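Local coordinates for methylaspartate ammonia-lyase (Citrobacter amalonaticus, PDB 1KKO), which catalyses the reversible anti elimination of ammonia from L-threo-3-methylaspartate to give mesaconate, with magnesium as cofactor, at residues F170-D175 against R382-P387; G359-T364 against P387-D392. All blocks are in the same frame, centred on the assembly; numbering follows the deposited sequence.

Contacts 1 and 2 lie buried at the carboxyl-terminal ends of the TIM-barrel strands, where strands run out into loops, and they illustrate in succession how such a barrel builds its active site. Contact 1 begins in the sheet, with parallel-strand hydrogen bonds and apolar side chains, and becomes polar and hydrated toward Gln172; contact 2 lies wholly in loops and joins a beta turn to a cis-proline and a glycine. They share Pro387, and Lys386 NZ of contact 1 forms a 2.8 Å salt bridge with Glu363 OE1 of contact 2. One sulfate, probably from the crystallisation liquor, binds residues of both.

Contact 1 of 2, residues F170-D175 against R382-P387; sequences FGQSGD and RMLIKP. With SO4 (sulfate ion), chain C.
The first and last strands of the barrel close on each other where Phe170 pairs with Leu384 in parallel register. Phe170 uses both of its backbone polar atoms here: its N donates to Met383 O at 2.9 Å, and its O accepts from Ile385 N at 2.8 Å in a nearly straight bond (172° at the hydrogen). Phe170 and Leu384 put their side chains on the same face of the sheet; with CG anti to the backbone N (chi1 174°), the Phe170 ring brings CD2 to 4.0 Å from Leu384 CD1. Its CB meets Arg382 CG at 3.9 Å; beyond that aliphatic stem, the Arg382 guanidinium turns to His236 and Tyr271. One residue on from Leu384, Ile385 lays its side chain along the Phe170–Gly171 peptide, with CD1 at 3.7 Å from Gly171 N. Past this point the chains part and water fills in. Ile385 O accepts from two waters, one of them accepting in turn from Gln172 N and the other from Gln172 NE2, tying backbone and amide end of one residue to one carbonyl. That amide NE2 also donates to sulfate O3 at 3.1 Å. Gln172 binds the substrate, and its position just past the end of the first strand, next to His194, is that of a ligand-binding residue at the carboxyl-terminal mouth of an enolase-superfamily TIM barrel.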
# COMPACT_ATOMS: atom_id res chain seq x y z
N PHE A 170 5.22 11.82 -7.95
CA PHE A 170 5.61 11.07 -9.14
C PHE A 170 5.21 9.61 -8.99
O PHE A 170 5.69 8.92 -8.09
CB PHE A 170 7.13 11.18 -9.31
CG PHE A 170 7.71 10.36 -10.41
CD1 PHE A 170 7.06 10.20 -11.62
CD2 PHE A 170 8.92 9.74 -10.22
CE1 PHE A 170 7.63 9.45 -12.62
CE2 PHE A 170 9.50 8.99 -11.22
CZ PHE A 170 8.85 8.86 -12.43
N GLY A 171 4.33 9.14 -9.87
CA GLY A 171 3.87 7.76 -9.86
C GLY A 171 4.68 6.88 -10.79
O GLY A 171 5.03 7.29 -11.89
N GLN A 172 4.98 5.66 -10.33
CA GLN A 172 5.72 4.69 -11.14
C GLN A 172 4.85 3.49 -11.48
O GLN A 172 4.16 2.92 -10.63
CB GLN A 172 7.06 4.29 -10.51
CG GLN A 172 7.04 3.29 -9.38
CD GLN A 172 8.43 2.75 -9.08
OE1 GLN A 172 9.18 2.43 -10.00
NE2 GLN A 172 8.78 2.65 -7.79
N SER A 173 4.90 3.10 -12.75
CA SER A 173 4.04 2.07 -13.30
C SER A 173 4.56 0.65 -13.27
O SER A 173 3.80 -0.30 -13.44
CB SER A 173 3.84 2.40 -14.78
OG SER A 173 5.07 2.37 -15.49
N GLY A 174 5.87 0.48 -13.13
CA GLY A 174 6.45 -0.81 -13.39
C GLY A 174 6.22 -1.11 -14.87
O GLY A 174 6.08 -0.20 -15.68
N ASP A 175 6.14 -2.39 -15.23
CA ASP A 175 5.89 -2.76 -16.62
C ASP A 175 4.43 -2.52 -17.04
O ASP A 175 4.09 -2.62 -18.22
CB ASP A 175 6.28 -4.23 -16.85
CG ASP A 175 7.78 -4.41 -17.01
OD1 ASP A 175 8.39 -3.70 -17.86
OD2 ASP A 175 8.44 -5.23 -16.32
N ARG A 382 10.32 17.17 -6.30
CA ARG A 382 9.54 16.01 -6.68
C ARG A 382 9.71 14.94 -5.63
O ARG A 382 10.76 14.84 -5.03
CB ARG A 382 10.08 15.50 -8.01
CG ARG A 382 9.29 14.40 -8.69
CD ARG A 382 9.61 14.24 -10.16
NE ARG A 382 9.40 15.51 -10.85
CZ ARG A 382 9.89 15.84 -12.03
NH1 ARG A 382 10.59 14.98 -12.75
NH2 ARG A 382 9.67 17.06 -12.50
N MSE A 383 8.66 14.16 -5.41
CA MSE A 383 8.72 13.05 -4.46
C MSE A 383 8.05 11.83 -5.05
O MSE A 383 6.97 11.91 -5.62
CB MSE A 383 8.05 13.42 -3.15
CG MSE A 383 7.97 12.25 -2.17
SE MSE A 383 7.55 12.77 -0.35
CE MSE A 383 6.04 13.81 -0.69
N LEU A 384 8.71 10.69 -4.92
CA LEU A 384 8.17 9.44 -5.42
C LEU A 384 6.98 8.92 -4.62
O LEU A 384 7.02 8.87 -3.38
CB LEU A 384 9.27 8.37 -5.40
CG LEU A 384 8.88 6.95 -5.85
CD1 LEU A 384 8.54 6.92 -7.34
CD2 LEU A 384 10.01 5.99 -5.52
N ILE A 385 5.94 8.50 -5.34
CA ILE A 385 4.82 7.79 -4.74
C ILE A 385 5.29 6.36 -4.49
O ILE A 385 5.68 5.63 -5.39
CB ILE A 385 3.62 7.86 -5.68
CG1 ILE A 385 3.12 9.30 -5.78
CG2 ILE A 385 2.52 6.94 -5.20
CD1 ILE A 385 2.17 9.56 -6.91
N LYS A 386 5.27 5.97 -3.23
CA LYS A 386 5.86 4.72 -2.80
C LYS A 386 5.23 4.29 -1.48
O LYS A 386 4.54 5.08 -0.84
CB LYS A 386 7.37 4.92 -2.63
CG LYS A 386 7.75 5.81 -1.46
CD LYS A 386 9.22 6.16 -1.46
CE LYS A 386 9.64 6.78 -0.15
NZ LYS A 386 11.12 7.00 -0.05
N PRO A 387 5.41 3.03 -1.07
CA PRO A 387 6.11 1.99 -1.80
C PRO A 387 5.13 1.24 -2.70
O PRO A 387 4.02 1.70 -2.94
CB PRO A 387 6.57 1.09 -0.67
CG PRO A 387 5.42 1.12 0.26
CD PRO A 387 4.87 2.52 0.19
S SO4 C . 12.76 1.08 -7.42
O1 SO4 C . 13.58 0.59 -6.28
O2 SO4 C . 12.95 0.00 -8.46
O3 SO4 C . 11.36 1.18 -7.03
O4 SO4 C . 13.22 2.37 -7.98
O HOH W 1 6.82 2.90 -5.61
O HOH W 2 4.14 5.03 -7.67

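Contact 2 of 2, residues G359-T364 against P387-D392. With SO4 (sulfate ion), chain C.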
# COMPACT_ATOMS: atom_id res chain seq x y z
N GLY A 359 13.17 7.01 -3.80
CA GLY A 359 12.98 5.87 -2.93
C GLY A 359 12.78 4.63 -3.76
O GLY A 359 13.28 4.53 -4.89
N THR A 360 12.04 3.67 -3.22
CA THR A 360 11.87 2.39 -3.88
C THR A 360 10.49 1.83 -3.66
O THR A 360 9.84 2.09 -2.65
CB THR A 360 12.93 1.42 -3.33
OG1 THR A 360 12.78 0.11 -3.91
CG2 THR A 360 12.82 1.23 -1.81
N CYS A 361 10.04 1.05 -4.63
CA CYS A 361 8.82 0.26 -4.44
C CYS A 361 8.99 -0.75 -3.31
O CYS A 361 8.01 -1.20 -2.74
CB CYS A 361 8.44 -0.49 -5.71
SG CYS A 361 9.66 -1.65 -6.35
N ASN A 362 10.23 -1.06 -2.95
CA ASN A 362 10.51 -2.10 -1.97
C ASN A 362 10.66 -1.62 -0.55
O ASN A 362 11.24 -2.33 0.26
CB ASN A 362 11.76 -2.90 -2.37
CG ASN A 362 11.86 -4.20 -1.62
OD1 ASN A 362 10.85 -4.90 -1.42
ND2 ASN A 362 13.07 -4.55 -1.22
N GLU A 363 10.13 -0.45 -0.22
CA GLU A 363 10.18 0.01 1.16
C GLU A 363 8.79 -0.17 1.79
O GLU A 363 8.08 -1.10 1.41
CB GLU A 363 10.83 1.39 1.30
CG GLU A 363 10.22 2.55 0.56
CD GLU A 363 11.08 3.79 0.73
OE1 GLU A 363 11.69 4.27 -0.25
OE2 GLU A 363 11.16 4.28 1.87
N THR A 364 8.43 0.65 2.78
CA THR A 364 7.22 0.37 3.56
C THR A 364 6.32 1.57 3.72
O THR A 364 6.65 2.68 3.34
CB THR A 364 7.56 -0.13 4.98
OG1 THR A 364 8.04 0.97 5.77
CG2 THR A 364 8.65 -1.18 4.97
N PRO A 387 5.41 3.03 -1.07
CA PRO A 387 6.11 1.99 -1.80
C PRO A 387 5.13 1.24 -2.70
O PRO A 387 4.02 1.70 -2.94
CB PRO A 387 6.57 1.09 -0.67
CG PRO A 387 5.42 1.12 0.26
CD PRO A 387 4.87 2.52 0.19
N GLY A 388 5.57 0.09 -3.20
CA GLY A 388 4.72 -0.78 -4.00
C GLY A 388 4.72 -0.50 -5.48
O GLY A 388 5.10 0.57 -5.94
N MSE A 389 4.25 -1.50 -6.21
CA MSE A 389 4.08 -1.41 -7.66
C MSE A 389 2.62 -1.30 -8.06
O MSE A 389 2.31 -1.20 -9.24
CB MSE A 389 4.77 -2.57 -8.37
CG MSE A 389 6.28 -2.39 -8.44
SE MSE A 389 6.77 -0.77 -9.43
CE MSE A 389 8.47 -1.25 -10.08
N GLY A 390 1.70 -1.29 -7.09
CA GLY A 390 0.30 -1.15 -7.42
C GLY A 390 -0.13 0.28 -7.71
O GLY A 390 -1.21 0.50 -8.27
N PHE A 391 0.72 1.23 -7.32
CA PHE A 391 0.52 2.67 -7.44
C PHE A 391 -0.57 3.22 -6.50
O PHE A 391 -0.34 4.18 -5.77
CB PHE A 391 0.26 3.14 -8.88
CG PHE A 391 -0.36 4.49 -8.94
CD1 PHE A 391 -1.72 4.62 -9.20
CD2 PHE A 391 0.36 5.64 -8.65
CE1 PHE A 391 -2.32 5.84 -9.18
CE2 PHE A 391 -0.26 6.87 -8.63
CZ PHE A 391 -1.60 6.95 -8.90
N ASP A 392 -1.74 2.61 -6.52
CA ASP A 392 -2.86 3.15 -5.74
C ASP A 392 -2.52 3.25 -4.27
O ASP A 392 -2.83 4.24 -3.60
CB ASP A 392 -4.09 2.27 -5.90
CG ASP A 392 -4.52 2.13 -7.31
OD1 ASP A 392 -4.92 3.16 -7.92
OD2 ASP A 392 -4.46 1.01 -7.89
S SO4 C . 12.76 1.08 -7.42
O1 SO4 C . 13.58 0.59 -6.28
O2 SO4 C . 12.95 0.00 -8.46
O3 SO4 C . 11.36 1.18 -7.03
O4 SO4 C . 13.22 2.37 -7.98
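Pro387, entered through a cis peptide bond, fits its ring against the turn that runs from Thr360 to Glu363. CB of Pro387 lies 3.4 Å from Cys361 O, and Glu363 O approaches the same CB; farther round the ring, Pro387 CG reaches Thr364 C at 3.6 Å. Gly388 follows with the one hydrogen bond between the two loops: its N donates to Cys361 O at 2.8 Å, in the carbonyl plane and on a lone pair (C=O...N angle 117°). The turn touched here is type I and binds the sulfate: Cys361 N donates to sulfate O3 at 2.7 Å, Thr360 OG1 to O1, and the same OG1 accepts from Asn362 N in an ST turn. Thr360 and Cys361 belong to the substrate site, which the sulfate probably occupies in part. Gly388 O comes to 3.5 Å from Cys361 CB. Next, the selenomethionine Met389 packs its CG against the Cys361 CB and SG, and the bend at chi2 (-61°) helps bring CE back to 3.9 Å from SG. Gly390 N bonds to Glu393 of the second subunit. Phe391 packs its ring on helix 179-186 and stands at the N-cap position of helix 392-410. The first loop leads into helix 365-378, whose N-cap Thr364 accepts from Ser367 N through OG1, while strand 3-18 lies against Cys361, Asn362, Pro387 and Met389.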